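PDB 4QT9: putative glucoamylase from Bacteroides caccae ATCC 43185, which probably hydrolyses glycosidic bonds in glucose-containing saccharides, as expected of a glycosidase with an alpha/alpha toroid fold. Local coordinates for residues A[375-380]-A[389-394]; A[134-139]-A[186-191]; A[302-307]-A[333-338]; A[72-77]-A[143-148]. All blocks are in the same frame, centred on the assembly; numbering follows the deposited sequence.

Interaction 1. Residues A[375-380]-A[389-394]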
loop_
_atom_site.group_PDB
_atom_site.type_symbol
_atom_site.label_atom_id
_atom_site.label_comp_id
_atom_site.label_asym_id
_atom_site.label_seq_id
_atom_site.Cartn_x
_atom_site.Cartn_y
_atom_site.Cartn_z
ATOM N N PHE A 375 9.457 13.385 -0.665
ATOM C CA PHE A 375 10.683 12.651 -0.928
ATOM C C PHE A 375 10.596 11.881 -2.221
ATOM O O PHE A 375 9.579 11.238 -2.494
ATOM C CB PHE A 375 11.002 11.678 0.225
ATOM C CG PHE A 375 11.323 12.398 1.510
ATOM C CD1 PHE A 375 12.541 13.054 1.673
ATOM C CD2 PHE A 375 10.379 12.487 2.529
ATOM C CE1 PHE A 375 12.809 13.784 2.832
ATOM C CE2 PHE A 375 10.674 13.165 3.714
ATOM C CZ PHE A 375 11.894 13.794 3.864
ATOM N N TYR A 376 11.670 11.942 -3.008
ATOM C CA TYR A 376 11.785 11.191 -4.250
ATOM C C TYR A 376 11.842 9.696 -3.927
ATOM O O TYR A 376 12.036 9.310 -2.764
ATOM C CB TYR A 376 12.995 11.662 -5.055
ATOM C CG TYR A 376 12.832 13.067 -5.587
ATOM C CD1 TYR A 376 11.769 13.398 -6.432
ATOM C CD2 TYR A 376 13.801 14.040 -5.349
ATOM C CE1 TYR A 376 11.639 14.676 -6.966
ATOM C CE2 TYR A 376 13.675 15.331 -5.873
ATOM C CZ TYR A 376 12.600 15.637 -6.688
ATOM O OH TYR A 376 12.481 16.891 -7.215
ATOM N N ASP A 377 11.581 8.858 -4.936
ATOM C CA ASP A 377 11.408 7.402 -4.766
ATOM C C ASP A 377 12.596 6.643 -4.121
ATOM O O ASP A 377 12.409 5.812 -3.219
ATOM C CB ASP A 377 11.137 6.757 -6.117
ATOM C CG ASP A 377 10.513 5.419 -5.932
ATOM O OD1 ASP A 377 9.526 5.337 -5.180
ATOM O OD2 ASP A 377 11.044 4.432 -6.494
ATOM N N ALA A 378 13.780 6.846 -4.670
ATOM C CA ALA A 378 14.949 6.137 -4.212
ATOM C C ALA A 378 16.166 6.945 -4.544
ATOM O O ALA A 378 16.047 7.895 -5.309
ATOM C CB ALA A 378 15.012 4.774 -4.875
ATOM N N PHE A 379 17.317 6.610 -3.939
ATOM C CA PHE A 379 18.580 7.305 -4.211
ATOM C C PHE A 379 19.746 6.437 -3.773
ATOM O O PHE A 379 19.614 5.617 -2.866
ATOM C CB PHE A 379 18.641 8.707 -3.540
ATOM C CG PHE A 379 18.692 8.682 -2.027
ATOM C CD1 PHE A 379 19.908 8.604 -1.356
ATOM C CD2 PHE A 379 17.522 8.710 -1.275
ATOM C CE1 PHE A 379 19.953 8.542 0.035
ATOM C CE2 PHE A 379 17.570 8.669 0.117
ATOM C CZ PHE A 379 18.785 8.581 0.762
ATOM N N SER A 380 20.892 6.625 -4.416
ATOM C CA SER A 380 22.107 5.926 -4.051
ATOM C C SER A 380 23.217 6.952 -3.790
ATOM O O SER A 380 23.699 7.573 -4.744
ATOM C CB SER A 380 22.511 4.935 -5.138
ATOM O OG SER A 380 23.840 4.482 -4.902
ATOM N N ARG A 389 12.039 11.460 -9.356
ATOM C CA ARG A 389 10.913 10.610 -9.749
ATOM C C ARG A 389 10.164 10.101 -8.550
ATOM O O ARG A 389 10.731 9.918 -7.467
ATOM C CB ARG A 389 11.404 9.423 -10.615
ATOM C CG ARG A 389 11.997 9.895 -11.961
ATOM C CD ARG A 389 12.739 8.835 -12.727
ATOM N NE ARG A 389 13.032 9.314 -14.078
ATOM C CZ ARG A 389 13.396 8.546 -15.103
ATOM N NH1 ARG A 389 13.557 7.238 -14.939
ATOM N NH2 ARG A 389 13.600 9.081 -16.300
ATOM N N TYR A 390 8.859 9.928 -8.746
ATOM C CA TYR A 390 7.929 9.407 -7.760
ATOM C C TYR A 390 7.155 8.231 -8.280
ATOM O O TYR A 390 6.938 8.124 -9.488
ATOM C CB TYR A 390 6.906 10.468 -7.374
ATOM C CG TYR A 390 7.497 11.728 -6.797
ATOM C CD1 TYR A 390 7.875 11.794 -5.456
ATOM C CD2 TYR A 390 7.624 12.876 -7.570
ATOM C CE1 TYR A 390 8.372 12.971 -4.905
ATOM C CE2 TYR A 390 8.124 14.059 -7.027
ATOM C CZ TYR A 390 8.481 14.104 -5.688
ATOM O OH TYR A 390 8.930 15.267 -5.125
ATOM N N LEU A 391 6.683 7.373 -7.348
ATOM C CA LEU A 391 5.759 6.266 -7.601
ATOM C C LEU A 391 4.628 6.383 -6.617
ATOM O O LEU A 391 4.895 6.526 -5.415
ATOM C CB LEU A 391 6.424 4.873 -7.465
ATOM C CG LEU A 391 7.509 4.510 -8.464
ATOM C CD1 LEU A 391 8.199 3.237 -8.021
ATOM C CD2 LEU A 391 6.922 4.333 -9.869
ATOM N N ALA A 392 3.374 6.297 -7.095
ATOM C CA ALA A 392 2.179 6.327 -6.246
ATOM C C ALA A 392 2.264 5.352 -5.065
ATOM O O ALA A 392 1.953 5.750 -3.943
ATOM C CB ALA A 392 0.918 6.009 -7.079
ATOM N N ILE A 393 2.705 4.106 -5.304
ATOM C CA ILE A 393 2.786 3.057 -4.252
ATOM C C ILE A 393 3.871 3.357 -3.193
ATOM O O ILE A 393 3.865 2.740 -2.135
ATOM C CB ILE A 393 2.936 1.614 -4.830
ATOM C CG1 ILE A 393 4.220 1.420 -5.667
ATOM C CG2 ILE A 393 1.660 1.179 -5.607
ATOM C CD1 ILE A 393 4.437 -0.053 -6.150
ATOM N N ASP A 394 4.805 4.261 -3.469
ATOM C CA ASP A 394 5.807 4.590 -2.465
ATOM C C ASP A 394 5.387 5.886 -1.722
ATOM O O ASP A 394 5.523 5.945 -0.506
ATOM C CB ASP A 394 7.230 4.643 -3.073
ATOM C CG ASP A 394 7.747 3.258 -3.540
ATOM O OD1 ASP A 394 7.142 2.237 -3.174
ATOM O OD2 ASP A 394 8.746 3.204 -4.292
HETATM O O HOH W 1 8.115 7.522 -5.133
#
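Tyr376 and Tyr390 form the aromatic part of this contact, their rings meeting obliquely with centroids 4.9 Å apart and planes at 40°. Tyr376 CD1 lies over one face of the Tyr390 ring, displaced toward the rim, 3.4 Å from Tyr390 CZ. At the edge of the same ring, near its plane, Phe375 O comes within 3.2 Å of Tyr390 CE1. Tyr390 keeps CG beside its backbone N (chi1 -59°), which brings the ring back toward the 375-380 loop although CB sets off away from it. Its OH is hydrogen-bonded to Phe373 N and Gly374 O, fixing the far end. A serine at Tyr390 would probably open a gap beside Tyr376 CD1 and leave Phe373 N and Gly374 O without their phenol partner. In the alpha/alpha toroid the contact folds a loop back onto strand 389-391 and the start of helix 392-406, with Leu391 as N-cap. The backbone bond between the segments runs from Asp377 N to Arg389 O, 2.9 Å and fairly straight (161°). Water 1 lies between the segments, accepting from Leu391 N at 2.6 Å and 2.6 Å from Asp377 OD1. Among the carboxylates, Asp377 and Asp394 lie nearly coplanar; the 2.4 Å between Asp377 OD1 and Asp394 OD2 is doubtfully short. Asp377 OD2 accepts from Tyr320 N and touches Leu391 CD1 at 3.4 Å.

Interaction 2. Residues A[134-139]-A[186-191]; sequences DLVETA and LYWHWS
Leu186 meets Leu135 through their CD2 methyls, 4.1 Å apart, the two side chains crossing at about a right angle. Tyr187 contributes backbone: its O rests 3.9 Å from Leu135 CB, while its OH is bonded to Gln183. Trp188 is the main contributor from its own segment. Its O accepts from Leu135 N at 2.8 Å in an almost straight bond (170°), which ties the first turn of helix 135-152 to the loop. With CG anti to the backbone N (chi1 -159°), the indole extends across the helix start. There Val136 CG2 sits over the five-membered ring, 3.5 Å from its centroid and nearly on the ring normal, a CH-pi contact. At the indole edge Trp188 NE1 gives a weak, bent bond (125°) to Asp134 OD1, 2.8 Å away, and Phe200 meets the indole edge-to-face. His189 pairs with Asp134 as an antiparallel non-hydrogen-bonded beta bridge, with both side chains on the same face of the two-stranded ribbon 133-134/189-190. Asp134 is also the N-cap of the helix, and its OD1 takes Glu137 N at 3.0 Å from above the carboxylate plane. Thr138 N and OG1 reach Asp134 O from opposite faces. One carboxylate oxygen thus serves helix cap and indole, and the rotation of Trp188 is probably limited chiefly by Val136 over its face, with the weak bond to Asp134 a lesser restraint.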
loop_
_atom_site.group_PDB
_atom_site.type_symbol
_atom_site.label_atom_id
_atom_site.label_comp_id
_atom_site.label_asym_id
_atom_site.label_seq_id
_atom_site.Cartn_x
_atom_site.Cartn_y
_atom_site.Cartn_z
ATOM N N ASP A 134 -6.660 -8.095 -11.228
ATOM C CA ASP A 134 -5.545 -8.220 -10.280
ATOM C C ASP A 134 -6.183 -8.059 -8.907
ATOM O O ASP A 134 -6.588 -6.940 -8.558
ATOM C CB ASP A 134 -4.475 -7.132 -10.583
ATOM C CG ASP A 134 -3.262 -7.213 -9.675
ATOM O OD1 ASP A 134 -3.441 -7.489 -8.448
ATOM O OD2 ASP A 134 -2.138 -7.018 -10.174
ATOM N N LEU A 135 -6.395 -9.165 -8.178
ATOM C CA LEU A 135 -7.137 -9.113 -6.909
ATOM C C LEU A 135 -6.384 -8.425 -5.749
ATOM O O LEU A 135 -7.013 -7.828 -4.866
ATOM C CB LEU A 135 -7.599 -10.512 -6.487
ATOM C CG LEU A 135 -8.832 -10.558 -5.585
ATOM C CD1 LEU A 135 -10.059 -10.033 -6.288
ATOM C CD2 LEU A 135 -9.073 -11.953 -5.062
ATOM N N VAL A 136 -5.067 -8.462 -5.776
ATOM C CA VAL A 136 -4.234 -7.803 -4.765
ATOM C C VAL A 136 -4.385 -6.290 -4.900
ATOM O O VAL A 136 -4.609 -5.598 -3.920
ATOM C CB VAL A 136 -2.774 -8.252 -4.922
ATOM C CG1 VAL A 136 -1.851 -7.449 -4.010
ATOM C CG2 VAL A 136 -2.655 -9.745 -4.657
ATOM N N GLU A 137 -4.297 -5.786 -6.121
ATOM C CA GLU A 137 -4.459 -4.369 -6.421
ATOM C C GLU A 137 -5.891 -3.905 -6.113
ATOM O O GLU A 137 -6.081 -2.806 -5.583
ATOM C CB GLU A 137 -4.098 -4.131 -7.885
ATOM C CG GLU A 137 -2.599 -4.117 -8.113
ATOM C CD GLU A 137 -1.968 -2.764 -7.846
ATOM O OE1 GLU A 137 -2.134 -1.850 -8.691
ATOM O OE2 GLU A 137 -1.340 -2.608 -6.774
ATOM N N THR A 138 -6.881 -4.772 -6.366
ATOM C CA THR A 138 -8.297 -4.503 -6.048
ATOM C C THR A 138 -8.472 -4.325 -4.518
ATOM O O THR A 138 -9.167 -3.410 -4.071
ATOM C CB THR A 138 -9.191 -5.623 -6.591
ATOM O OG1 THR A 138 -9.064 -5.655 -8.005
ATOM C CG2 THR A 138 -10.662 -5.438 -6.216
ATOM N N ALA A 139 -7.775 -5.158 -3.740
ATOM C CA ALA A 139 -7.839 -5.131 -2.282
ATOM C C ALA A 139 -7.286 -3.807 -1.726
ATOM O O ALA A 139 -7.908 -3.227 -0.834
ATOM C CB ALA A 139 -7.090 -6.303 -1.722
ATOM N N LEU A 186 -7.073 -17.928 -2.846
ATOM C CA LEU A 186 -7.389 -16.866 -3.797
ATOM C C LEU A 186 -6.266 -16.747 -4.808
ATOM O O LEU A 186 -5.101 -16.721 -4.420
ATOM C CB LEU A 186 -7.598 -15.514 -3.080
ATOM C CG LEU A 186 -8.822 -15.418 -2.183
ATOM C CD1 LEU A 186 -8.721 -14.211 -1.274
ATOM C CD2 LEU A 186 -10.105 -15.382 -3.025
ATOM N N TYR A 187 -6.612 -16.672 -6.092
ATOM C CA TYR A 187 -5.640 -16.463 -7.169
ATOM C C TYR A 187 -5.467 -14.966 -7.408
ATOM O O TYR A 187 -6.419 -14.188 -7.272
ATOM C CB TYR A 187 -6.079 -17.181 -8.453
ATOM C CG TYR A 187 -5.829 -18.669 -8.401
ATOM C CD1 TYR A 187 -6.703 -19.524 -7.727
ATOM C CD2 TYR A 187 -4.719 -19.230 -9.025
ATOM C CE1 TYR A 187 -6.463 -20.896 -7.659
ATOM C CE2 TYR A 187 -4.465 -20.600 -8.955
ATOM C CZ TYR A 187 -5.349 -21.431 -8.285
ATOM O OH TYR A 187 -5.119 -22.779 -8.241
ATOM N N TRP A 188 -4.239 -14.550 -7.737
ATOM C CA TRP A 188 -3.906 -13.157 -7.954
ATOM C C TRP A 188 -4.627 -12.568 -9.180
ATOM O O TRP A 188 -5.141 -11.443 -9.108
ATOM C CB TRP A 188 -2.369 -13.023 -8.136
ATOM C CG TRP A 188 -1.821 -11.648 -7.880
ATOM C CD1 TRP A 188 -2.221 -10.478 -8.467
ATOM C CD2 TRP A 188 -0.669 -11.324 -7.082
ATOM N NE1 TRP A 188 -1.436 -9.435 -8.034
ATOM C CE2 TRP A 188 -0.451 -9.931 -7.211
ATOM C CE3 TRP A 188 0.206 -12.080 -6.269
ATOM C CZ2 TRP A 188 0.575 -9.269 -6.521
ATOM C CZ3 TRP A 188 1.192 -11.420 -5.554
ATOM C CH2 TRP A 188 1.371 -10.031 -5.680
ATOM N N HIS A 189 -4.636 -13.326 -10.306
ATOM C CA HIS A 189 -5.178 -12.872 -11.584
ATOM C C HIS A 189 -6.212 -13.745 -12.237
ATOM O O HIS A 189 -6.257 -14.962 -12.057
ATOM C CB HIS A 189 -4.057 -12.726 -12.632
ATOM C CG HIS A 189 -2.764 -12.195 -12.114
ATOM N ND1 HIS A 189 -1.784 -13.044 -11.643
ATOM C CD2 HIS A 189 -2.303 -10.925 -12.077
ATOM C CE1 HIS A 189 -0.760 -12.262 -11.338
ATOM N NE2 HIS A 189 -1.047 -10.982 -11.548
ATOM N N TRP A 190 -6.979 -13.093 -13.102
ATOM C CA TRP A 190 -7.960 -13.682 -13.998
ATOM C C TRP A 190 -8.031 -12.829 -15.240
ATOM O O TRP A 190 -8.164 -11.596 -15.164
ATOM C CB TRP A 190 -9.360 -13.880 -13.380
ATOM C CG TRP A 190 -10.309 -14.499 -14.363
ATOM C CD1 TRP A 190 -10.385 -15.819 -14.702
ATOM C CD2 TRP A 190 -11.207 -13.805 -15.247
ATOM N NE1 TRP A 190 -11.277 -15.994 -15.726
ATOM C CE2 TRP A 190 -11.818 -14.778 -16.067
ATOM C CE3 TRP A 190 -11.556 -12.453 -15.422
ATOM C CZ2 TRP A 190 -12.806 -14.452 -17.011
ATOM C CZ3 TRP A 190 -12.514 -12.123 -16.376
ATOM C CH2 TRP A 190 -13.135 -13.114 -17.153
ATOM N N SER A 191 -7.961 -13.496 -16.389
ATOM C CA SER A 191 -8.008 -12.826 -17.679
ATOM C C SER A 191 -9.188 -13.316 -18.514
ATOM O O SER A 191 -9.399 -14.528 -18.583
ATOM C CB SER A 191 -6.714 -13.076 -18.439
ATOM O OG SER A 191 -6.896 -12.765 -19.811
#

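Interaction 3. Residues A[302-307]-A[333-338]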
loop_
_atom_site.group_PDB
_atom_site.type_symbol
_atom_site.label_atom_id
_atom_site.label_comp_id
_atom_site.label_asym_id
_atom_site.label_seq_id
_atom_site.Cartn_x
_atom_site.Cartn_y
_atom_site.Cartn_z
ATOM N N ASN A 302 25.523 -2.726 7.212
ATOM C CA ASN A 302 26.061 -2.285 5.911
ATOM C C ASN A 302 27.255 -3.159 5.467
ATOM O O ASN A 302 28.373 -2.647 5.351
ATOM C CB ASN A 302 26.463 -0.803 6.000
ATOM C CG ASN A 302 26.840 -0.168 4.686
ATOM O OD1 ASN A 302 26.471 -0.640 3.610
ATOM N ND2 ASN A 302 27.663 0.874 4.747
ATOM N N PRO A 303 27.041 -4.483 5.247
ATOM C CA PRO A 303 28.188 -5.366 4.920
ATOM C C PRO A 303 28.783 -5.123 3.534
ATOM O O PRO A 303 29.903 -5.574 3.279
ATOM C CB PRO A 303 27.602 -6.767 5.015
ATOM C CG PRO A 303 26.082 -6.563 4.699
ATOM C CD PRO A 303 25.766 -5.240 5.330
ATOM N N LYS A 304 28.043 -4.431 2.646
ATOM C CA LYS A 304 28.513 -4.128 1.293
ATOM C C LYS A 304 29.206 -2.752 1.215
ATOM O O LYS A 304 29.697 -2.369 0.151
ATOM C CB LYS A 304 27.374 -4.234 0.287
ATOM C CG LYS A 304 26.901 -5.679 0.078
ATOM C CD LYS A 304 25.741 -5.771 -0.905
ATOM C CE LYS A 304 26.216 -6.059 -2.300
ATOM N NZ LYS A 304 25.106 -5.957 -3.275
ATOM N N HIS A 305 29.293 -2.053 2.363
ATOM C CA HIS A 305 29.969 -0.786 2.617
ATOM C C HIS A 305 29.501 0.347 1.695
ATOM O O HIS A 305 30.319 1.063 1.114
ATOM C CB HIS A 305 31.498 -0.957 2.537
ATOM C CG HIS A 305 31.988 -2.205 3.210
ATOM N ND1 HIS A 305 31.998 -2.324 4.588
ATOM C CD2 HIS A 305 32.437 -3.360 2.669
ATOM C CE1 HIS A 305 32.475 -3.530 4.845
ATOM N NE2 HIS A 305 32.764 -4.189 3.723
ATOM N N TYR A 306 28.178 0.537 1.605
ATOM C CA TYR A 306 27.594 1.609 0.797
ATOM C C TYR A 306 27.657 2.922 1.527
ATOM O O TYR A 306 27.526 2.948 2.756
ATOM C CB TYR A 306 26.146 1.288 0.438
ATOM C CG TYR A 306 26.031 0.159 -0.550
ATOM C CD1 TYR A 306 26.603 0.255 -1.818
ATOM C CD2 TYR A 306 25.293 -0.988 -0.247
ATOM C CE1 TYR A 306 26.464 -0.768 -2.751
ATOM C CE2 TYR A 306 25.130 -2.013 -1.184
ATOM C CZ TYR A 306 25.731 -1.902 -2.428
ATOM O OH TYR A 306 25.590 -2.894 -3.355
ATOM N N LYS A 307 27.841 4.026 0.781
ATOM C CA LYS A 307 27.928 5.347 1.385
ATOM C C LYS A 307 26.576 5.749 1.986
ATOM O O LYS A 307 25.534 5.512 1.380
ATOM C CB LYS A 307 28.398 6.395 0.348
ATOM C CG LYS A 307 28.637 7.780 0.946
ATOM C CD LYS A 307 28.829 8.890 -0.083
ATOM C CE LYS A 307 28.709 10.226 0.609
ATOM N NZ LYS A 307 28.869 11.369 -0.323
ATOM N N GLN A 333 22.075 -10.027 -1.393
ATOM C CA GLN A 333 21.685 -10.319 -2.781
ATOM C C GLN A 333 20.747 -9.232 -3.360
ATOM O O GLN A 333 20.835 -8.907 -4.548
ATOM C CB GLN A 333 21.007 -11.703 -2.878
ATOM C CG GLN A 333 21.985 -12.888 -2.748
ATOM C CD GLN A 333 22.676 -13.009 -1.396
ATOM O OE1 GLN A 333 22.045 -12.961 -0.329
ATOM N NE2 GLN A 333 23.996 -13.162 -1.414
ATOM N N ASP A 334 19.861 -8.678 -2.519
ATOM C CA ASP A 334 18.847 -7.703 -2.941
ATOM C C ASP A 334 19.278 -6.261 -2.654
ATOM O O ASP A 334 18.721 -5.325 -3.253
ATOM C CB ASP A 334 17.502 -8.012 -2.261
ATOM C CG ASP A 334 16.931 -9.402 -2.546
ATOM O OD1 ASP A 334 17.152 -9.927 -3.672
ATOM O OD2 ASP A 334 16.234 -9.946 -1.665
ATOM N N ASP A 335 20.280 -6.076 -1.766
ATOM C CA ASP A 335 20.817 -4.762 -1.427
ATOM C C ASP A 335 21.644 -4.223 -2.598
ATOM O O ASP A 335 22.586 -4.876 -3.021
ATOM C CB ASP A 335 21.643 -4.835 -0.134
ATOM C CG ASP A 335 22.355 -3.559 0.281
ATOM O OD1 ASP A 335 21.903 -2.450 -0.138
ATOM O OD2 ASP A 335 23.329 -3.656 1.060
ATOM N N LYS A 336 21.266 -3.050 -3.137
ATOM C CA LYS A 336 21.953 -2.448 -4.288
ATOM C C LYS A 336 22.532 -1.082 -3.972
ATOM O O LYS A 336 22.958 -0.381 -4.888
ATOM C CB LYS A 336 20.997 -2.332 -5.501
ATOM C CG LYS A 336 20.350 -3.645 -5.960
ATOM C CD LYS A 336 21.318 -4.546 -6.719
ATOM C CE LYS A 336 20.596 -5.570 -7.554
ATOM N NZ LYS A 336 20.086 -6.699 -6.735
ATOM N N GLY A 337 22.538 -0.698 -2.698
ATOM C CA GLY A 337 23.044 0.610 -2.278
ATOM C C GLY A 337 22.010 1.696 -2.399
ATOM O O GLY A 337 22.324 2.888 -2.351
ATOM N N VAL A 338 20.761 1.284 -2.526
ATOM C CA VAL A 338 19.644 2.191 -2.750
ATOM C C VAL A 338 18.756 2.275 -1.511
ATOM O O VAL A 338 18.267 1.250 -1.024
ATOM C CB VAL A 338 18.840 1.755 -4.003
ATOM C CG1 VAL A 338 17.574 2.563 -4.151
ATOM C CG2 VAL A 338 19.699 1.832 -5.270
HETATM O O HOH W 2 25.343 -2.876 2.703
HETATM O O HOH W 3 24.601 3.989 -1.564
#
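Tyr306 presents one ring face to Gly337, whose CA stands over the centre, 3.3 Å from the Tyr306 ring centroid and 7° off the ring normal, a CH-pi contact. Gly337 has positive phi (84°), and a CB there would run into Tyr306 CD1. At the ring edge, in its plane, Asp335 OD2 lies 3.3 Å from Tyr306 CE2, the carboxylate turned steeply against the ring. Lys304 also belongs to the first shell: a bend at chi3 (95°) brings its NZ to Asp335 O at 2.8 Å, nearly in line with the carbonyl. The same NZ donates to Tyr306 OH at 3.1 Å and to Glu332 O. With a leucine at Tyr306, Lys304 NZ would probably lose its phenol oxygen and Gly337 CA the flat surface beneath it. Further out, an Asx turn holds the glycine, Gly337 N reaching Asp335 OD1 at 3.2 Å. A type I turn from Asn302 to His305 is closed off by the Asn302 amide, whose OD1 takes Tyr306 N while ND2 gives to Tyr306 O. Water 2 joins the two loops, one after helix 284-301 and one before helix 341-345, donating to Asn302 OD1 and Asp335 OD2 and accepting from Lys304 N. Tyr298 OH also bonds Asp335 OD2. Two carbonyl oxygens and a phenol oxygen probably stabilise the Lys304 ammonium, and the Asp335 carboxylate, not touching NZ, would add attraction at longer range.

Interaction 4. Residues A[72-77]-A[143-148]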
loop_
_atom_site.group_PDB
_atom_site.type_symbol
_atom_site.label_atom_id
_atom_site.label_comp_id
_atom_site.label_asym_id
_atom_site.label_seq_id
_atom_site.Cartn_x
_atom_site.Cartn_y
_atom_site.Cartn_z
ATOM N N PHE A 72 -4.203 3.939 -1.867
ATOM C CA PHE A 72 -3.315 4.691 -0.968
ATOM C C PHE A 72 -3.529 6.180 -1.152
ATOM O O PHE A 72 -3.554 6.915 -0.177
ATOM C CB PHE A 72 -1.834 4.355 -1.214
ATOM C CG PHE A 72 -1.431 2.898 -1.201
ATOM C CD1 PHE A 72 -2.290 1.921 -0.706
ATOM C CD2 PHE A 72 -0.202 2.498 -1.715
ATOM C CE1 PHE A 72 -1.917 0.575 -0.700
ATOM C CE2 PHE A 72 0.173 1.152 -1.708
ATOM C CZ PHE A 72 -0.682 0.199 -1.187
ATOM N N GLY A 73 -3.674 6.596 -2.397
ATOM C CA GLY A 73 -3.880 7.992 -2.790
ATOM C C GLY A 73 -5.173 8.603 -2.307
ATOM O O GLY A 73 -5.197 9.760 -1.871
ATOM N N ILE A 74 -6.257 7.824 -2.387
ATOM C CA ILE A 74 -7.587 8.192 -1.923
ATOM C C ILE A 74 -7.515 8.465 -0.374
ATOM O O ILE A 74 -8.075 9.466 0.095
ATOM C CB ILE A 74 -8.524 7.013 -2.333
ATOM C CG1 ILE A 74 -9.147 7.252 -3.709
ATOM C CG2 ILE A 74 -9.543 6.625 -1.289
ATOM C CD1 ILE A 74 -9.621 5.916 -4.420
HETATM N N MSE A 75 -6.768 7.603 0.379
HETATM C CA MSE A 75 -6.546 7.708 1.836
HETATM C C MSE A 75 -5.683 8.924 2.127
HETATM O O MSE A 75 -5.905 9.632 3.105
HETATM C CB MSE A 75 -5.873 6.438 2.384
HETATM C CG MSE A 75 -6.792 5.251 2.400
HETATM SE SE MSE A 75 -5.817 3.658 2.947
HETATM C CE MSE A 75 -7.002 3.093 4.445
ATOM N N ALA A 76 -4.719 9.183 1.254
ATOM C CA ALA A 76 -3.870 10.374 1.347
ATOM C C ALA A 76 -4.729 11.654 1.131
ATOM O O ALA A 76 -4.561 12.634 1.859
ATOM C CB ALA A 76 -2.734 10.293 0.333
ATOM N N ILE A 77 -5.692 11.617 0.193
ATOM C CA ILE A 77 -6.569 12.760 -0.077
ATOM C C ILE A 77 -7.524 12.976 1.132
ATOM O O ILE A 77 -7.721 14.118 1.559
ATOM C CB ILE A 77 -7.306 12.547 -1.416
ATOM C CG1 ILE A 77 -6.322 12.696 -2.598
ATOM C CG2 ILE A 77 -8.493 13.531 -1.558
ATOM C CD1 ILE A 77 -6.855 12.234 -4.030
ATOM N N GLN A 143 -9.490 -1.130 0.290
ATOM C CA GLN A 143 -9.095 -0.694 1.636
ATOM C C GLN A 143 -9.253 0.868 1.747
ATOM O O GLN A 143 -9.795 1.377 2.735
ATOM C CB GLN A 143 -7.655 -1.147 1.947
ATOM C CG GLN A 143 -7.116 -0.681 3.303
ATOM C CD GLN A 143 -5.740 -1.200 3.653
ATOM O OE1 GLN A 143 -5.484 -1.585 4.805
ATOM N NE2 GLN A 143 -4.808 -1.188 2.697
ATOM N N GLY A 144 -8.852 1.580 0.698
ATOM C CA GLY A 144 -9.007 3.023 0.610
ATOM C C GLY A 144 -10.454 3.462 0.473
ATOM O O GLY A 144 -10.897 4.371 1.181
ATOM N N LEU A 145 -11.199 2.820 -0.430
ATOM C CA LEU A 145 -12.605 3.182 -0.667
ATOM C C LEU A 145 -13.492 2.940 0.581
ATOM O O LEU A 145 -14.335 3.778 0.891
ATOM C CB LEU A 145 -13.164 2.436 -1.878
ATOM C CG LEU A 145 -12.683 2.904 -3.253
ATOM C CD1 LEU A 145 -13.149 1.927 -4.332
ATOM C CD2 LEU A 145 -13.194 4.321 -3.598
ATOM N N LEU A 146 -13.240 1.857 1.341
ATOM C CA LEU A 146 -14.042 1.602 2.545
ATOM C C LEU A 146 -13.784 2.677 3.613
ATOM O O LEU A 146 -14.697 3.011 4.359
ATOM C CB LEU A 146 -13.811 0.189 3.095
ATOM C CG LEU A 146 -14.383 -0.951 2.209
ATOM C CD1 LEU A 146 -14.186 -2.304 2.850
ATOM C CD2 LEU A 146 -15.893 -0.768 1.913
ATOM N N ALA A 147 -12.559 3.224 3.659
ATOM C CA ALA A 147 -12.199 4.334 4.540
ATOM C C ALA A 147 -13.002 5.620 4.155
ATOM O O ALA A 147 -13.562 6.274 5.035
ATOM C CB ALA A 147 -10.697 4.599 4.462
ATOM N N VAL A 148 -13.086 5.952 2.851
ATOM C CA VAL A 148 -13.859 7.123 2.359
ATOM C C VAL A 148 -15.346 6.886 2.648
ATOM O O VAL A 148 -16.067 7.805 3.054
ATOM C CB VAL A 148 -13.612 7.428 0.848
ATOM C CG1 VAL A 148 -14.541 8.540 0.326
ATOM C CG2 VAL A 148 -12.156 7.786 0.593
#
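Ile74 and Met75 of helix 67-83 pack on Gly144 of helix 135-152, a buried contact between two helices of the alpha/alpha toroid. The short segments run roughly parallel, at 28°, with axes 8.1 Å apart. Gly144 permits this approach: a CB there would point at helix 67-83 and lie tight against Ile74 CG2. Met75, present as selenomethionine, lays its CG 3.6 Å from Gly144 CA. Its chain then bends at chi3 (126°), and CE settles 3.7 Å from Gln143 O and 4.0 Å from Ala147 CB. Gln143 crosses Met75 at about a right angle and sends its amide onward to Gly270 N and Tyr266 O, so that from its side chain the CG methylene meets Met75. Ile74 packs beside Met75 against Gly144. Its CD1 touches Leu145 CD2 at 4.0 Å, and its CG2 lies against Gly144 O. Helices 88-104 and 157-172 border Ile74 and Val148 through Ile98, Met95 and Ile166, while Val400 of helix 392-406 adjoins Met75. The first torsion of Ile74 (chi1 -92°) is well away from a staggered value, and its CG2 is pressed to 3.4 Å from Val148 CG2, closer than methyl groups usually pack.

Overall arrangement
Interactions 2 and 4 both use helix 135-152, at its first turn and further along, with centres about 19 Å apart. Interaction 4 adjoins interaction 1: Phe72 CD2 packs 4.0 Å from Ile393 CA, joining helix 67-83 to the start of helix 392-406. The 375-380 loop of interaction 1 also packs against interaction 3, where Ala378 CB meets Val338 CG1 at 3.5 Å. Interactions 3 and 4 lie on opposite sides of the chain's centre, about 34 Å between centres. An acetate, probably from the crystallisation liquor, lies about 4 Å from the Trp188 side chain of interaction 2 and could mark a pocket. The nearest atoms of interactions 1 and 2 are about 5 Å apart.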